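Local coordinates for IMPACT family member YigZ (Escherichia coli, PDB 1VI7), which is of unknown function but may bind guanyl nucleotides or other anions and hydrolyse nucleoside triphosphates, at residues A[17-20]-A[21-24]; A[124-127]-A[128-131]. One frame throughout, in Å; residues are numbered along the deposited sequence.

Contact 1: A[17-20]-A[21-24]; sequences VEEI and KKSR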
loop_
_atom_site.group_PDB
_atom_site.type_symbol
_atom_site.label_atom_id
_atom_site.label_comp_id
_atom_site.label_asym_id
_atom_site.label_seq_id
_atom_site.Cartn_x
_atom_site.Cartn_y
_atom_site.Cartn_z
ATOM N N VAL A 17 -17.926 1.549 13.907
ATOM C CA VAL A 17 -18.512 0.476 14.701
ATOM C C VAL A 17 -19.987 0.302 14.352
ATOM O O VAL A 17 -20.622 1.253 13.904
ATOM C CB VAL A 17 -18.362 0.810 16.203
ATOM C CG1 VAL A 17 -19.506 0.277 17.048
ATOM C CG2 VAL A 17 -17.014 0.325 16.718
ATOM N N GLU A 18 -20.521 -0.898 14.576
ATOM C CA GLU A 18 -21.929 -1.125 14.247
ATOM C C GLU A 18 -22.543 -2.219 15.105
ATOM O O GLU A 18 -21.852 -3.145 15.553
ATOM C CB GLU A 18 -22.040 -1.424 12.750
ATOM C CG GLU A 18 -23.426 -1.342 12.187
ATOM C CD GLU A 18 -23.626 -2.072 10.891
ATOM O OE1 GLU A 18 -22.628 -2.204 10.133
ATOM O OE2 GLU A 18 -24.783 -2.496 10.632
ATOM N N GLU A 19 -23.836 -2.123 15.376
ATOM C CA GLU A 19 -24.566 -3.079 16.206
ATOM C C GLU A 19 -25.578 -3.921 15.437
ATOM O O GLU A 19 -26.593 -3.460 14.925
ATOM C CB GLU A 19 -25.195 -2.333 17.372
ATOM C CG GLU A 19 -26.571 -2.713 17.821
ATOM C CD GLU A 19 -26.608 -3.760 18.927
ATOM O OE1 GLU A 19 -25.527 -4.251 19.329
ATOM O OE2 GLU A 19 -27.736 -4.080 19.378
ATOM N N ILE A 20 -25.288 -5.219 15.304
ATOM C CA ILE A 20 -26.113 -6.179 14.601
ATOM C C ILE A 20 -26.498 -7.338 15.521
ATOM O O ILE A 20 -25.687 -8.140 15.978
ATOM C CB ILE A 20 -25.398 -6.748 13.357
ATOM C CG1 ILE A 20 -25.017 -5.638 12.379
ATOM C CG2 ILE A 20 -26.272 -7.784 12.677
ATOM C CD1 ILE A 20 -24.462 -6.125 11.059
ATOM N N LYS A 21 -27.787 -7.452 15.808
ATOM C CA LYS A 21 -28.311 -8.466 16.710
ATOM C C LYS A 21 -27.485 -8.565 17.976
ATOM O O LYS A 21 -26.703 -9.496 18.164
ATOM C CB LYS A 21 -28.489 -9.801 16.002
ATOM C CG LYS A 21 -29.100 -9.657 14.611
ATOM C CD LYS A 21 -30.283 -10.530 14.331
ATOM C CE LYS A 21 -30.041 -11.545 13.228
ATOM N NZ LYS A 21 -31.127 -12.573 13.166
ATOM N N LYS A 22 -27.385 -7.463 18.727
ATOM C CA LYS A 22 -26.650 -7.445 19.978
ATOM C C LYS A 22 -25.205 -7.853 19.877
ATOM O O LYS A 22 -24.584 -8.152 20.907
ATOM C CB LYS A 22 -27.386 -8.340 20.975
ATOM C CG LYS A 22 -28.708 -7.738 21.455
ATOM C CD LYS A 22 -29.143 -8.432 22.751
ATOM C CE LYS A 22 -30.624 -8.820 22.671
ATOM N NZ LYS A 22 -31.253 -8.756 24.024
ATOM N N SER A 23 -24.582 -7.839 18.720
ATOM C CA SER A 23 -23.186 -8.201 18.538
ATOM C C SER A 23 -22.353 -6.985 18.203
ATOM O O SER A 23 -22.928 -5.943 17.854
ATOM C CB SER A 23 -23.109 -9.231 17.400
ATOM O OG SER A 23 -24.041 -10.286 17.648
ATOM N N ARG A 24 -21.025 -7.049 18.162
ATOM C CA ARG A 24 -20.300 -5.783 17.933
ATOM C C ARG A 24 -19.218 -5.859 16.893
ATOM O O ARG A 24 -18.122 -6.382 17.097
ATOM C CB ARG A 24 -19.810 -5.274 19.273
ATOM C CG ARG A 24 -18.890 -4.101 19.334
ATOM C CD ARG A 24 -19.467 -2.766 19.047
ATOM N NE ARG A 24 -20.709 -2.397 19.648
ATOM C CZ ARG A 24 -21.944 -2.676 19.264
ATOM N NH1 ARG A 24 -22.183 -3.409 18.181
ATOM N NH2 ARG A 24 -22.987 -2.228 19.961
#
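Across the tight hairpin of residues 17-24, Arg24 folds back over the first strand to meet Glu19 in a salt bridge, NH2 lying 3.3 Å from OE1. The pair is loosely matched: the hydrogen bond within it is weak, with an N-H...O angle of 144°, and the carboxylate and guanidinium planes stand 78° apart, far from the coplanar, two-bond pairing of a bidentate salt bridge. The arginine leaves the backbone with CG anti to its own N (chi1 172°), then bends at chi2 and chi3, which turns the guanidinium back toward strand 14-20. NH1 lies near Glu18 O, 2.7 Å away.

The aliphatic part of the arginine has its own contact: Val17 CG1 touches Arg24 CD at 3.6 Å, the two side chains crossing at about a right angle. Glu19 CB lies against the guanidinium nitrogens.

Backbone bonds set the register. Glu19 and Arg24 form an antiparallel non-hydrogen-bonded pair, and Ile20 and Ser23 the hydrogen-bonded pair next to it, where Ser23 N donates to Ile20 O at 3.0 Å. Residues 20-23 make a type I' turn, with Lys21 and Lys22 at its two corners, both in left-handed backbone conformations. Inside the turn, Ser23 OG donates to Lys21 O at 2.8 Å from above the carbonyl plane, its CB being on the same face of the sheet as that of Ile20.

The hairpin lies at one edge of the five-stranded antiparallel sheet. Strand 14-20 is its outermost strand on this side, whereas 23-31 continues inward, Arg24 pairing through its backbone with Tyr105 of strand 98-105. Ile20 and Lys21 rest on Leu111 in the loop that precedes helix 113-128.

Contact 2: A[124-127]-A[128-131]; sequences VNQA and LRQL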
loop_
_atom_site.group_PDB
_atom_site.type_symbol
_atom_site.label_atom_id
_atom_site.label_comp_id
_atom_site.label_asym_id
_atom_site.label_seq_id
_atom_site.Cartn_x
_atom_site.Cartn_y
_atom_site.Cartn_z
ATOM N N VAL A 124 -16.991 -2.855 5.698
ATOM C CA VAL A 124 -15.945 -2.182 4.917
ATOM C C VAL A 124 -16.572 -1.103 4.040
ATOM O O VAL A 124 -16.045 0.028 3.968
ATOM C CB VAL A 124 -15.075 -3.146 4.135
ATOM C CG1 VAL A 124 -13.957 -2.489 3.357
ATOM C CG2 VAL A 124 -14.469 -4.139 5.121
ATOM N N ASN A 125 -17.822 -1.332 3.645
ATOM C CA ASN A 125 -18.534 -0.344 2.869
ATOM C C ASN A 125 -18.764 0.968 3.610
ATOM O O ASN A 125 -18.634 2.040 3.013
ATOM C CB ASN A 125 -19.900 -0.939 2.444
ATOM C CG ASN A 125 -20.577 -0.003 1.450
ATOM O OD1 ASN A 125 -21.201 0.964 1.887
ATOM N ND2 ASN A 125 -20.339 -0.258 0.179
ATOM N N GLN A 126 -19.132 0.923 4.878
ATOM C CA GLN A 126 -19.455 2.120 5.628
ATOM C C GLN A 126 -18.220 2.978 5.884
ATOM O O GLN A 126 -18.242 4.199 5.830
ATOM C CB GLN A 126 -20.096 1.757 6.969
ATOM C CG GLN A 126 -21.474 1.137 6.865
ATOM C CD GLN A 126 -22.368 1.966 5.951
ATOM O OE1 GLN A 126 -22.990 1.394 5.053
ATOM N NE2 GLN A 126 -22.272 3.283 6.101
ATOM N N ALA A 127 -17.157 2.271 6.266
ATOM C CA ALA A 127 -15.871 2.846 6.617
ATOM C C ALA A 127 -15.328 3.635 5.421
ATOM O O ALA A 127 -14.829 4.741 5.511
ATOM C CB ALA A 127 -14.892 1.721 6.936
ATOM N N LEU A 128 -15.503 2.968 4.273
ATOM C CA LEU A 128 -15.111 3.475 2.985
ATOM C C LEU A 128 -15.782 4.774 2.660
ATOM O O LEU A 128 -15.118 5.653 2.099
ATOM C CB LEU A 128 -15.242 2.432 1.895
ATOM C CG LEU A 128 -14.195 1.308 1.987
ATOM C CD1 LEU A 128 -14.533 0.196 1.034
ATOM C CD2 LEU A 128 -12.783 1.850 1.751
ATOM N N ARG A 129 -16.997 5.004 3.126
ATOM C CA ARG A 129 -17.693 6.264 2.953
ATOM C C ARG A 129 -16.991 7.366 3.754
ATOM O O ARG A 129 -17.320 8.543 3.559
ATOM C CB ARG A 129 -19.149 6.217 3.365
ATOM C CG ARG A 129 -20.154 5.509 2.541
ATOM C CD ARG A 129 -21.454 5.274 3.321
ATOM N NE ARG A 129 -22.197 4.136 2.788
ATOM C CZ ARG A 129 -22.812 4.131 1.611
ATOM N NH1 ARG A 129 -23.451 3.042 1.182
ATOM N NH2 ARG A 129 -22.831 5.228 0.851
ATOM N N GLN A 130 -16.200 7.066 4.753
ATOM C CA GLN A 130 -15.523 8.135 5.498
ATOM C C GLN A 130 -14.028 8.206 5.229
ATOM O O GLN A 130 -13.329 8.983 5.890
ATOM C CB GLN A 130 -15.808 7.973 7.003
ATOM C CG GLN A 130 -17.265 7.731 7.299
ATOM C CD GLN A 130 -17.675 7.550 8.732
ATOM O OE1 GLN A 130 -18.722 6.911 8.962
ATOM N NE2 GLN A 130 -16.929 8.097 9.693
ATOM N N LEU A 131 -13.493 7.444 4.294
ATOM C CA LEU A 131 -12.084 7.429 3.992
ATOM C C LEU A 131 -11.665 8.648 3.184
ATOM O O LEU A 131 -12.288 9.019 2.163
ATOM C CB LEU A 131 -11.700 6.128 3.232
ATOM C CG LEU A 131 -10.239 6.001 2.818
ATOM C CD1 LEU A 131 -9.350 5.927 4.051
ATOM C CD2 LEU A 131 -9.950 4.828 1.925
#
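Val124 and Leu128 lie side by side, one turn apart, where helix 113-128 ends and passes into a type I turn spanning 128-131. Their side chains point the same way, and Val124 CG1 meets Leu128 CD1 at 3.6 Å. Val124 is buried against Leu90 of helix 84-93, and Leu128, partly exposed, reaches Leu29 of strand 23-31.

The polar side is built round Arg129, whose chain runs extended from CG to NE and meets two amides. Gln126 lies alongside and points the same way, its amide turned 24° from the guanidinium plane, with NE2 at the guanidinium edge. As NE2 and NE are both donors, this is packing without a hydrogen bond. Asn125 crosses the arginine at a slant, its amide tilted 59° from the guanidinium, and sets OD1 3.1 Å from NH1; its ND2 donates to Gln89 OE1, tying the helix to 84-93. Its CG stands anti to the backbone N (chi1 -171°), which carries the amide along the helix toward Arg129.

Backbone bonding changes pattern here. Leu128 N still donates to Val124 O, but Arg129 N divides weakly between Asn125 O and Gln126 O, and Gln130 N donates to Ala127 O at 2.8 Å, three residues back.

In the fold
Contact 1 precedes contact 2 along the chain, and their centres lie about 17 Å apart, with about 5 Å between nearest atoms and no direct touch. The five-stranded antiparallel sheet connects them. Contact 1 is the turn between its strands 14-20 and 23-31, whereas contact 2 is the end of helix 113-128, which packs against these same two strands further from the turn: Ala127 sits on Val14, Val16, Thr27 and Leu29. After contact 2 the chain enters strand 133-136, which pairs with strand 7-10. The two contacts thus mark an exposed hairpin end and a more buried helix end of one alpha+beta unit, apart from the four-stranded C-terminal sheet.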